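Long-range contacts in nitrite oxidoreductase subunit A (Kuenenia stuttgartiensis, PDB 7B04), which belongs to the molybdopterin oxidoreductase family and holds an iron-sulfur cluster, a molybdenum atom and two MD1 groups: residues Arg164-Leu169 and Ser1025-Val1030; His280-Gly285 and Asp1071-Lys1076; Ile682-Ser687 and Ser1043-Gln1048. One frame throughout, in Å; residues are numbered along the deposited sequence.

Contact 1. Residues Arg164-Leu169 and Ser1025-Val1030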
loop_
_atom_site.group_PDB
_atom_site.type_symbol
_atom_site.label_atom_id
_atom_site.label_comp_id
_atom_site.label_asym_id
_atom_site.label_seq_id
_atom_site.Cartn_x
_atom_site.Cartn_y
_atom_site.Cartn_z
ATOM N N ARG B 164 -27.062 -17.765 3.851
ATOM C CA ARG B 164 -25.857 -18.313 4.461
ATOM C C ARG B 164 -25.144 -17.320 5.367
ATOM O O ARG B 164 -24.177 -17.702 6.036
ATOM C CB ARG B 164 -24.871 -18.780 3.384
ATOM C CG ARG B 164 -25.182 -20.119 2.740
ATOM C CD ARG B 164 -23.986 -20.582 1.916
ATOM N NE ARG B 164 -24.170 -21.906 1.329
ATOM C CZ ARG B 164 -24.551 -22.118 0.072
ATOM N NH1 ARG B 164 -24.790 -21.091 -0.732
ATOM N NH2 ARG B 164 -24.691 -23.357 -0.381
ATOM N N GLY B 165 -25.594 -16.069 5.415
ATOM C CA GLY B 165 -24.901 -15.056 6.184
ATOM C C GLY B 165 -25.467 -14.869 7.574
ATOM O O GLY B 165 -24.901 -14.130 8.387
ATOM N N ASN B 166 -26.586 -15.531 7.858
ATOM C CA ASN B 166 -27.177 -15.539 9.188
ATOM C C ASN B 166 -27.111 -16.914 9.837
ATOM O O ASN B 166 -27.744 -17.135 10.875
ATOM C CB ASN B 166 -28.623 -15.043 9.131
ATOM C CG ASN B 166 -28.717 -13.580 8.745
ATOM O OD1 ASN B 166 -29.241 -13.239 7.685
ATOM N ND2 ASN B 166 -28.202 -12.708 9.603
ATOM N N ASP B 167 -26.357 -17.842 9.252
ATOM C CA ASP B 167 -26.115 -19.139 9.858
ATOM C C ASP B 167 -24.836 -19.056 10.689
ATOM O O ASP B 167 -24.230 -17.993 10.830
ATOM C CB ASP B 167 -26.032 -20.217 8.777
ATOM C CG ASP B 167 -26.242 -21.615 9.323
ATOM O OD1 ASP B 167 -26.418 -21.760 10.550
ATOM O OD2 ASP B 167 -26.238 -22.569 8.519
ATOM N N GLU B 168 -24.409 -20.184 11.245
ATOM C CA GLU B 168 -23.267 -20.208 12.147
ATOM C C GLU B 168 -22.181 -21.126 11.606
ATOM O O GLU B 168 -22.468 -22.213 11.096
ATOM C CB GLU B 168 -23.685 -20.664 13.549
ATOM C CG GLU B 168 -22.582 -20.552 14.586
ATOM C CD GLU B 168 -23.041 -20.951 15.971
ATOM O OE1 GLU B 168 -24.217 -21.351 16.114
ATOM O OE2 GLU B 168 -22.229 -20.867 16.916
ATOM N N LEU B 169 -20.933 -20.678 11.722
ATOM C CA LEU B 169 -19.777 -21.485 11.358
ATOM C C LEU B 169 -19.253 -22.174 12.612
ATOM O O LEU B 169 -18.802 -21.509 13.550
ATOM C CB LEU B 169 -18.695 -20.620 10.716
ATOM C CG LEU B 169 -19.063 -20.029 9.354
ATOM C CD1 LEU B 169 -18.022 -19.020 8.907
ATOM C CD2 LEU B 169 -19.229 -21.130 8.317
ATOM N N SER B 1025 -19.410 -5.757 3.068
ATOM C CA SER B 1025 -20.452 -5.808 4.081
ATOM C C SER B 1025 -21.230 -7.110 3.964
ATOM O O SER B 1025 -21.724 -7.458 2.887
ATOM C CB SER B 1025 -21.393 -4.612 3.934
ATOM O OG SER B 1025 -20.696 -3.388 4.081
ATOM N N SER B 1026 -21.334 -7.829 5.072
ATOM C CA SER B 1026 -22.105 -9.058 5.152
ATOM C C SER B 1026 -23.336 -8.817 6.015
ATOM O O SER B 1026 -23.556 -7.718 6.531
ATOM C CB SER B 1026 -21.249 -10.197 5.709
ATOM O OG SER B 1026 -20.942 -9.984 7.076
ATOM N N ASP B 1027 -24.155 -9.860 6.155
ATOM C CA ASP B 1027 -25.331 -9.759 7.013
ATOM C C ASP B 1027 -24.936 -9.413 8.442
ATOM O O ASP B 1027 -25.403 -8.414 9.002
ATOM C CB ASP B 1027 -26.121 -11.068 6.977
ATOM C CG ASP B 1027 -26.823 -11.292 5.651
ATOM O OD1 ASP B 1027 -27.218 -10.296 5.010
ATOM O OD2 ASP B 1027 -26.980 -12.465 5.253
ATOM N N LYS B 1028 -24.034 -10.202 9.030
ATOM C CA LYS B 1028 -23.699 -10.045 10.443
ATOM C C LYS B 1028 -22.971 -8.738 10.726
ATOM O O LYS B 1028 -23.150 -8.158 11.804
ATOM C CB LYS B 1028 -22.865 -11.232 10.912
ATOM C CG LYS B 1028 -23.641 -12.531 10.929
ATOM C CD LYS B 1028 -22.760 -13.700 11.301
ATOM C CE LYS B 1028 -23.546 -14.991 11.237
ATOM N NZ LYS B 1028 -22.695 -16.182 11.501
ATOM N N THR B 1029 -22.142 -8.263 9.794
ATOM C CA THR B 1029 -21.471 -6.986 10.014
ATOM C C THR B 1029 -22.483 -5.848 10.054
ATOM O O THR B 1029 -22.344 -4.913 10.850
ATOM C CB THR B 1029 -20.417 -6.735 8.935
ATOM O OG1 THR B 1029 -21.034 -6.743 7.642
ATOM C CG2 THR B 1029 -19.336 -7.803 8.987
ATOM N N VAL B 1030 -23.503 -5.910 9.196
ATOM C CA VAL B 1030 -24.570 -4.916 9.233
ATOM C C VAL B 1030 -25.377 -5.040 10.523
ATOM O O VAL B 1030 -25.729 -4.029 11.143
ATOM C CB VAL B 1030 -25.462 -5.039 7.983
ATOM C CG1 VAL B 1030 -26.671 -4.126 8.099
ATOM C CG2 VAL B 1030 -24.663 -4.705 6.731
#

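Contact 2. Residues His280-Gly285 and Asp1071-Lys1076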
loop_
_atom_site.group_PDB
_atom_site.type_symbol
_atom_site.label_atom_id
_atom_site.label_comp_id
_atom_site.label_asym_id
_atom_site.label_seq_id
_atom_site.Cartn_x
_atom_site.Cartn_y
_atom_site.Cartn_z
ATOM N N HIS B 280 -3.549 -9.248 -27.132
ATOM C CA HIS B 280 -2.259 -9.896 -27.352
ATOM C C HIS B 280 -2.351 -11.201 -28.140
ATOM O O HIS B 280 -1.521 -11.395 -29.047
ATOM C CB HIS B 280 -1.565 -10.113 -26.004
ATOM C CG HIS B 280 -0.985 -8.865 -25.420
ATOM N ND1 HIS B 280 -0.311 -8.846 -24.217
ATOM C CD2 HIS B 280 -0.980 -7.590 -25.874
ATOM C CE1 HIS B 280 0.088 -7.613 -23.960
ATOM N NE2 HIS B 280 -0.307 -6.832 -24.947
ATOM N N PRO B 281 -3.289 -12.119 -27.875
ATOM C CA PRO B 281 -3.423 -13.284 -28.767
ATOM C C PRO B 281 -3.751 -12.913 -30.202
ATOM O O PRO B 281 -3.449 -13.693 -31.113
ATOM C CB PRO B 281 -4.555 -14.097 -28.123
ATOM C CG PRO B 281 -4.527 -13.703 -26.694
ATOM C CD PRO B 281 -4.158 -12.249 -26.690
ATOM N N PHE B 282 -4.359 -11.748 -30.432
ATOM C CA PHE B 282 -4.667 -11.318 -31.791
ATOM C C PHE B 282 -3.464 -10.660 -32.458
ATOM O O PHE B 282 -3.224 -10.867 -33.653
ATOM C CB PHE B 282 -5.853 -10.352 -31.782
ATOM C CG PHE B 282 -7.139 -10.972 -31.313
ATOM C CD1 PHE B 282 -7.916 -11.725 -32.176
ATOM C CD2 PHE B 282 -7.573 -10.796 -30.011
ATOM C CE1 PHE B 282 -9.100 -12.293 -31.746
ATOM C CE2 PHE B 282 -8.755 -11.362 -29.575
ATOM C CZ PHE B 282 -9.520 -12.111 -30.444
ATOM N N SER B 283 -2.699 -9.866 -31.705
ATOM C CA SER B 283 -1.627 -9.079 -32.305
ATOM C C SER B 283 -0.354 -9.898 -32.491
ATOM O O SER B 283 0.285 -9.818 -33.547
ATOM C CB SER B 283 -1.344 -7.844 -31.449
ATOM O OG SER B 283 -2.470 -6.983 -31.409
ATOM N N HIS B 284 0.032 -10.687 -31.487
ATOM C CA HIS B 284 1.233 -11.505 -31.582
ATOM C C HIS B 284 1.029 -12.962 -31.189
ATOM O O HIS B 284 1.949 -13.762 -31.383
ATOM C CB HIS B 284 2.362 -10.912 -30.728
ATOM C CG HIS B 284 1.982 -10.681 -29.300
ATOM N ND1 HIS B 284 2.043 -11.673 -28.345
ATOM C CD2 HIS B 284 1.546 -9.570 -28.662
ATOM C CE1 HIS B 284 1.658 -11.183 -27.180
ATOM N NE2 HIS B 284 1.353 -9.908 -27.345
ATOM N N GLY B 285 -0.130 -13.332 -30.648
ATOM C CA GLY B 285 -0.420 -14.728 -30.385
ATOM C C GLY B 285 0.226 -15.314 -29.152
ATOM O O GLY B 285 0.348 -16.539 -29.057
ATOM N N ASP B 1071 -13.558 -19.681 -31.402
ATOM C CA ASP B 1071 -13.133 -21.054 -31.631
ATOM C C ASP B 1071 -12.029 -21.168 -32.676
ATOM O O ASP B 1071 -11.455 -22.251 -32.830
ATOM C CB ASP B 1071 -14.326 -21.915 -32.069
ATOM C CG ASP B 1071 -15.282 -22.212 -30.932
ATOM O OD1 ASP B 1071 -14.831 -22.266 -29.769
ATOM O OD2 ASP B 1071 -16.485 -22.401 -31.207
ATOM N N SER B 1072 -11.723 -20.086 -33.398
ATOM C CA SER B 1072 -10.811 -20.123 -34.537
ATOM C C SER B 1072 -9.640 -19.155 -34.382
ATOM O O SER B 1072 -9.163 -18.589 -35.368
ATOM C CB SER B 1072 -11.572 -19.832 -35.831
ATOM O OG SER B 1072 -12.123 -18.526 -35.812
ATOM N N LEU B 1073 -9.165 -18.951 -33.154
ATOM C CA LEU B 1073 -8.064 -18.023 -32.873
ATOM C C LEU B 1073 -6.756 -18.799 -32.727
ATOM O O LEU B 1073 -6.421 -19.292 -31.649
ATOM C CB LEU B 1073 -8.344 -17.175 -31.638
ATOM C CG LEU B 1073 -7.250 -16.119 -31.452
ATOM C CD1 LEU B 1073 -7.174 -15.204 -32.671
ATOM C CD2 LEU B 1073 -7.451 -15.312 -30.182
ATOM N N PHE B 1074 -6.024 -18.923 -33.834
ATOM C CA PHE B 1074 -4.726 -19.592 -33.844
ATOM C C PHE B 1074 -3.680 -18.850 -33.014
ATOM O O PHE B 1074 -2.958 -17.999 -33.541
ATOM C CB PHE B 1074 -4.231 -19.730 -35.286
ATOM C CG PHE B 1074 -2.878 -20.370 -35.408
ATOM C CD1 PHE B 1074 -2.715 -21.724 -35.181
ATOM C CD2 PHE B 1074 -1.770 -19.616 -35.762
ATOM C CE1 PHE B 1074 -1.471 -22.314 -35.296
ATOM C CE2 PHE B 1074 -0.524 -20.199 -35.876
ATOM C CZ PHE B 1074 -0.374 -21.549 -35.644
ATOM N N HIS B 1075 -3.621 -19.121 -31.713
ATOM C CA HIS B 1075 -2.589 -18.578 -30.832
ATOM C C HIS B 1075 -1.790 -19.712 -30.184
ATOM O O HIS B 1075 -2.062 -20.898 -30.390
ATOM C CB HIS B 1075 -3.188 -17.641 -29.780
ATOM C CG HIS B 1075 -4.254 -18.272 -28.947
ATOM N ND1 HIS B 1075 -5.522 -18.515 -29.426
ATOM C CD2 HIS B 1075 -4.246 -18.701 -27.664
ATOM C CE1 HIS B 1075 -6.248 -19.071 -28.475
ATOM N NE2 HIS B 1075 -5.497 -19.197 -27.395
ATOM N N LYS B 1076 -0.789 -19.325 -29.391
ATOM C CA LYS B 1076 0.124 -20.257 -28.739
ATOM C C LYS B 1076 -0.375 -20.674 -27.360
ATOM O O LYS B 1076 -0.871 -19.849 -26.587
ATOM C CB LYS B 1076 1.513 -19.630 -28.598
ATOM C CG LYS B 1076 2.495 -20.466 -27.785
ATOM C CD LYS B 1076 3.747 -19.681 -27.424
ATOM C CE LYS B 1076 4.745 -20.545 -26.664
ATOM N NZ LYS B 1076 4.220 -20.999 -25.346
#

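Contact 3. Residues Ile682-Ser687 and Ser1043-Gln1048. With MD1 (phosphoric acid 4-(2-amino-4-oxo-3,4,5,6,-tetrahydro-pteridin-6-yl)-2-hydroxy-3,4-dimercapto-but-3-en-yl ester guanylate ester), chain C.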
loop_
_atom_site.group_PDB
_atom_site.type_symbol
_atom_site.label_atom_id
_atom_site.label_comp_id
_atom_site.label_asym_id
_atom_site.label_seq_id
_atom_site.Cartn_x
_atom_site.Cartn_y
_atom_site.Cartn_z
ATOM N N ILE B 682 -6.219 -18.272 5.407
ATOM C CA ILE B 682 -5.552 -18.017 6.679
ATOM C C ILE B 682 -6.323 -17.030 7.538
ATOM O O ILE B 682 -6.014 -16.897 8.735
ATOM C CB ILE B 682 -4.107 -17.517 6.468
ATOM C CG1 ILE B 682 -4.118 -16.173 5.739
ATOM C CG2 ILE B 682 -3.304 -18.539 5.679
ATOM C CD1 ILE B 682 -2.770 -15.494 5.685
ATOM N N GLU B 683 -7.314 -16.343 6.976
ATOM C CA GLU B 683 -8.136 -15.382 7.693
ATOM C C GLU B 683 -9.601 -15.626 7.356
ATOM O O GLU B 683 -9.928 -16.221 6.325
ATOM C CB GLU B 683 -7.771 -13.936 7.316
ATOM C CG GLU B 683 -6.675 -13.290 8.148
ATOM C CD GLU B 683 -6.169 -11.999 7.523
ATOM O OE1 GLU B 683 -6.193 -11.890 6.278
ATOM O OE2 GLU B 683 -5.754 -11.093 8.275
ATOM N N ILE B 684 -10.487 -15.158 8.231
ATOM C CA ILE B 684 -11.920 -15.195 7.948
ATOM C C ILE B 684 -12.237 -13.992 7.058
ATOM O O ILE B 684 -12.098 -12.841 7.473
ATOM C CB ILE B 684 -12.752 -15.208 9.240
ATOM C CG1 ILE B 684 -14.244 -15.355 8.941
ATOM C CG2 ILE B 684 -12.446 -14.005 10.147
ATOM C CD1 ILE B 684 -15.044 -15.821 10.140
ATOM N N THR B 685 -12.630 -14.258 5.813
ATOM C CA THR B 685 -12.597 -13.241 4.765
ATOM C C THR B 685 -13.956 -12.769 4.266
ATOM O O THR B 685 -14.000 -11.913 3.373
ATOM C CB THR B 685 -11.779 -13.755 3.579
ATOM O OG1 THR B 685 -12.200 -15.084 3.245
ATOM C CG2 THR B 685 -10.306 -13.762 3.935
ATOM N N GLY B 686 -15.057 -13.260 4.819
ATOM C CA GLY B 686 -16.350 -12.971 4.228
ATOM C C GLY B 686 -16.692 -13.861 3.048
ATOM O O GLY B 686 -17.874 -14.084 2.773
ATOM N N SER B 687 -15.685 -14.363 2.327
ATOM C CA SER B 687 -15.949 -15.515 1.472
ATOM C C SER B 687 -16.166 -16.765 2.315
ATOM O O SER B 687 -16.963 -17.631 1.942
ATOM C CB SER B 687 -14.815 -15.723 0.471
ATOM O OG SER B 687 -14.752 -14.652 -0.457
ATOM N N SER B 1043 -18.398 -8.812 12.768
ATOM C CA SER B 1043 -19.241 -9.981 12.939
ATOM C C SER B 1043 -18.851 -10.724 14.216
ATOM O O SER B 1043 -17.696 -10.663 14.650
ATOM C CB SER B 1043 -19.107 -10.908 11.732
ATOM O OG SER B 1043 -19.707 -12.168 11.972
ATOM N N PRO B 1044 -19.800 -11.416 14.853
ATOM C CA PRO B 1044 -19.443 -12.244 16.016
ATOM C C PRO B 1044 -18.421 -13.319 15.692
ATOM O O PRO B 1044 -17.773 -13.837 16.608
ATOM C CB PRO B 1044 -20.787 -12.850 16.441
ATOM C CG PRO B 1044 -21.809 -11.892 15.924
ATOM C CD PRO B 1044 -21.255 -11.374 14.629
ATOM N N SER B 1045 -18.260 -13.667 14.414
ATOM C CA SER B 1045 -17.249 -14.623 13.983
ATOM C C SER B 1045 -15.850 -14.022 13.934
ATOM O O SER B 1045 -14.882 -14.763 13.739
ATOM C CB SER B 1045 -17.611 -15.177 12.605
ATOM O OG SER B 1045 -17.553 -14.158 11.624
ATOM N N GLY B 1046 -15.722 -12.709 14.108
ATOM C CA GLY B 1046 -14.460 -12.020 13.988
ATOM C C GLY B 1046 -14.262 -11.317 12.665
ATOM O O GLY B 1046 -13.259 -10.614 12.503
ATOM N N TYR B 1047 -15.185 -11.482 11.721
ATOM C CA TYR B 1047 -15.049 -10.877 10.405
ATOM C C TYR B 1047 -15.431 -9.405 10.460
ATOM O O TYR B 1047 -16.429 -9.020 11.079
ATOM C CB TYR B 1047 -15.907 -11.614 9.386
ATOM C CG TYR B 1047 -16.068 -10.882 8.062
ATOM C CD1 TYR B 1047 -15.016 -10.793 7.157
ATOM C CD2 TYR B 1047 -17.281 -10.313 7.706
ATOM C CE1 TYR B 1047 -15.171 -10.129 5.948
ATOM C CE2 TYR B 1047 -17.436 -9.656 6.501
ATOM C CZ TYR B 1047 -16.383 -9.567 5.625
ATOM O OH TYR B 1047 -16.541 -8.912 4.424
ATOM N N GLN B 1048 -14.602 -8.581 9.845
ATOM C CA GLN B 1048 -14.750 -7.137 9.850
ATOM C C GLN B 1048 -15.020 -6.616 8.447
ATOM O O GLN B 1048 -14.291 -6.963 7.505
ATOM C CB GLN B 1048 -13.465 -6.532 10.389
ATOM C CG GLN B 1048 -13.192 -5.173 9.913
ATOM C CD GLN B 1048 -13.674 -4.098 10.815
ATOM O OE1 GLN B 1048 -13.345 -2.928 10.642
ATOM N NE2 GLN B 1048 -14.504 -4.479 11.770
HETATM P PB MD1 C . -7.709 -12.504 -5.237
HETATM O O3B MD1 C . -7.076 -11.461 -4.134
HETATM O O1B MD1 C . -9.027 -13.007 -4.702
HETATM O O2B MD1 C . -6.766 -13.671 -5.410
HETATM O O3A MD1 C . -7.949 -11.803 -6.714
HETATM C C10 MD1 C . -7.270 -10.643 -7.103
HETATM C C11 MD1 C . -8.230 -9.743 -7.934
HETATM O O11 MD1 C . -8.872 -8.630 -6.968
HETATM C C12 MD1 C . -7.604 -9.213 -8.986
HETATM S S12 MD1 C . -5.816 -9.479 -9.167
HETATM C C13 MD1 C . -8.266 -8.373 -10.118
HETATM S S13 MD1 C . -7.095 -7.810 -11.389
HETATM C C14 MD1 C . -9.654 -7.970 -10.290
HETATM N N15 MD1 C . -9.666 -6.394 -10.003
HETATM C C16 MD1 C . -10.930 -5.815 -9.763
HETATM C C15 MD1 C . -11.051 -4.333 -9.763
HETATM O O14 MD1 C . -10.094 -3.667 -9.975
HETATM N N17 MD1 C . -12.367 -3.692 -9.502
HETATM C C17 MD1 C . -13.609 -4.562 -9.220
HETATM N N16 MD1 C . -14.893 -3.934 -8.970
HETATM N N18 MD1 C . -13.502 -6.067 -9.220
HETATM C C20 MD1 C . -12.239 -6.710 -9.474
HETATM N N8 MD1 C . -12.193 -8.112 -9.454
HETATM C C7 MD1 C . -10.750 -8.775 -9.645
HETATM P PA MD1 C . -6.570 -11.927 -2.633
HETATM O O1A MD1 C . -5.491 -10.999 -2.132
HETATM O O2A MD1 C . -7.756 -11.861 -1.717
HETATM O "O5'" MD1 C . -6.039 -13.482 -2.565
HETATM C "C5'" MD1 C . -5.386 -13.856 -1.383
HETATM C "C4'" MD1 C . -6.369 -14.602 -0.416
HETATM O "O4'" MD1 C . -5.720 -15.932 0.060
HETATM C "C1'" MD1 C . -5.224 -15.652 1.511
HETATM N N9 MD1 C . -3.814 -16.094 1.692
HETATM C C4 MD1 C . -3.541 -17.387 1.642
HETATM N N3 MD1 C . -4.417 -18.566 1.421
HETATM C C2 MD1 C . -3.836 -19.901 1.413
HETATM N N2 MD1 C . -4.695 -21.043 1.197
HETATM N N1 MD1 C . -2.423 -20.095 1.615
HETATM C C6 MD1 C . -1.587 -18.956 1.826
HETATM O O6 MD1 C . -0.424 -19.108 1.993
HETATM C C5 MD1 C . -2.202 -17.550 1.834
HETATM N N7 MD1 C . -1.673 -16.343 2.003
HETATM C C8 MD1 C . -2.665 -15.430 1.917
HETATM C "C2'" MD1 C . -5.339 -14.395 1.682
HETATM O "O2'" MD1 C . -5.706 -14.107 3.064
HETATM C "C3'" MD1 C . -6.549 -13.925 0.653
HETATM O "O3'" MD1 C . -7.838 -14.243 1.255
#

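Contact 1. Residues Arg164-Leu169 and Ser1025-Val1030
K1028 stretches from the first turn of helix 1027-1033 across the loop at G165-D167. Its CG stands beside the backbone N (chi1 -67°), and beyond it the chain is fully extended, which lays the methylenes alongside the carbonyl oxygen of G165: K1028 CG and G165 O are 3.3 Å apart, and K1028 CE comes equally near. At the tip NZ donates to D167 O; the modelled bond is very short, and its exact length is doubtful at this resolution. NZ thus ends at the main-chain carbonyl of D167 and not at its carboxylate, which pairs with R137. Beside it the two backbones close in, G165 CA lying 5.4 Å from D1027 CA. With no side chain on G165, the carboxylate of D1027 can rest on the loop, OD2 at 3.4 Å from G165 CA.

Toward solvent the fit is looser. N166 is partly exposed, and its amide, almost parallel to the D1027 carboxylate (6° between planes), makes no bond to it: N166 OD1 and D1027 OD2, 3.4 Å apart, are both acceptors, and OD1 is served by N163 instead. E168 is exposed and adds little.

The loop joins helix 153-158 to strand 169-171, an outermost strand of the mixed sheet; the contact sets it against the start of helix 1027-1033, which itself packs on helix 994-999 through D1027.

Contact 2. Residues His280-Gly285 and Asp1071-Lys1076
L1073 packs against helix 280-283, touching both P281 and F282. Its CB points at the helix, and CG continues anti to the backbone N (chi1 -174°), which carries the forked end inward. One branch, CD1, lies by the CD1-CE1 side of the phenyl ring, 3.6 Å from F282 CD1. The other, CD2, sits over a face of the same ring in a CH-pi contact, 3.9 Å from the F282 centroid and 18° off the ring normal, and also meets P281 CB at 3.8 Å. The phenylalanine side chain crosses the leucine at about a right angle. T536 and R540 of helix 535-541 and I837 of helix 835-840 also touch F282.

Farther along, the one hydrogen bond between the segments is main-chain: K1076 N donates to G285 O at 3.0 Å with an N-H...O angle of 158°. H1075 packs its CB against P281 CB at 4.1 Å, while its ND1 donates back to L1073 O from above the carbonyl plane; this bond probably helps set the rotation of the imidazole, whose NE2 has a hydrogen-bond partner of its own elsewhere. No salt bridge crosses this buried contact; its cohesion rests on apolar side chains and a single main-chain hydrogen bond.

Contact 3. Residues Ile682-Ser687 and Ser1043-Gln1048
Apolar contact centres on I684, whose side chain packs against S1045, G1046 and Y1047. CG1, anti to the backbone N (chi1 -176°), lies 4.1 Å from Y1047 CB, and CD1 carries on to S1045, where it meets OG at 3.4 Å. The second branch, CG2, rests on the main chain of G1046 and Y1047.

Aromatic contact belongs to Y1047. G686 CA sits over one face of its ring, 3.8 Å from the centroid and 22° off the normal, a CH-pi contact displaced toward the CZ side of the ring. The carbonyl of I684 comes instead to the ring edge, near its plane, with O at 3.6 Å from Y1047 CD1. W1023 also meets the tyrosine ring, its plane nearly parallel to it.

Hydrogen bonds do not cross between the segments; they shape the turn itself. G1046 N donates to S1043 O, closing a type I beta turn, and the hydroxyls of S1043 and S1045 bond to each other at 3.0 Å. S1043 OG is also bonded to E689.

Ligand contacts lie on the loop 682-687. I682 CG1 approaches O2' of MD1 at 3.7 Å, its CD1 borders the guanine, and T685 CG2 lies 3.7 Å from O3' of MD1. E683 is held by a salt bridge to R124. A loop leaving a parallel strand, here 676-681, and running past a nucleotide is a familiar feature of alpha/beta nucleotide-binding folds; in this molybdopterin oxidoreductase it lines the guanosine end of an MD1 pocket, with Y1047 and the turn before it packed behind.

Contacts 1 and 3 are neighbours, their centres about 10 Å apart, and they meet through helix 1027-1033: K1028 packs on S1043, and T1029 on Y1047. Their first segments belong to loops beside strands 169-171 and 676-681 of the same mixed sheet, so the region 1025-1048 covers two loops of that sheet, one of which reaches MD1. Contact 2 lies on the opposite side of the chain's centre, about 44 Å from contact 1 and 42 Å from contact 3, centre to centre. Along the chain the order is 164-169, 280-285, 682-687, then 1025-1030, 1043-1048 and 1071-1076. Fewer than sixty residues near the C-terminal end thus join three widely separated parts of the earlier chain.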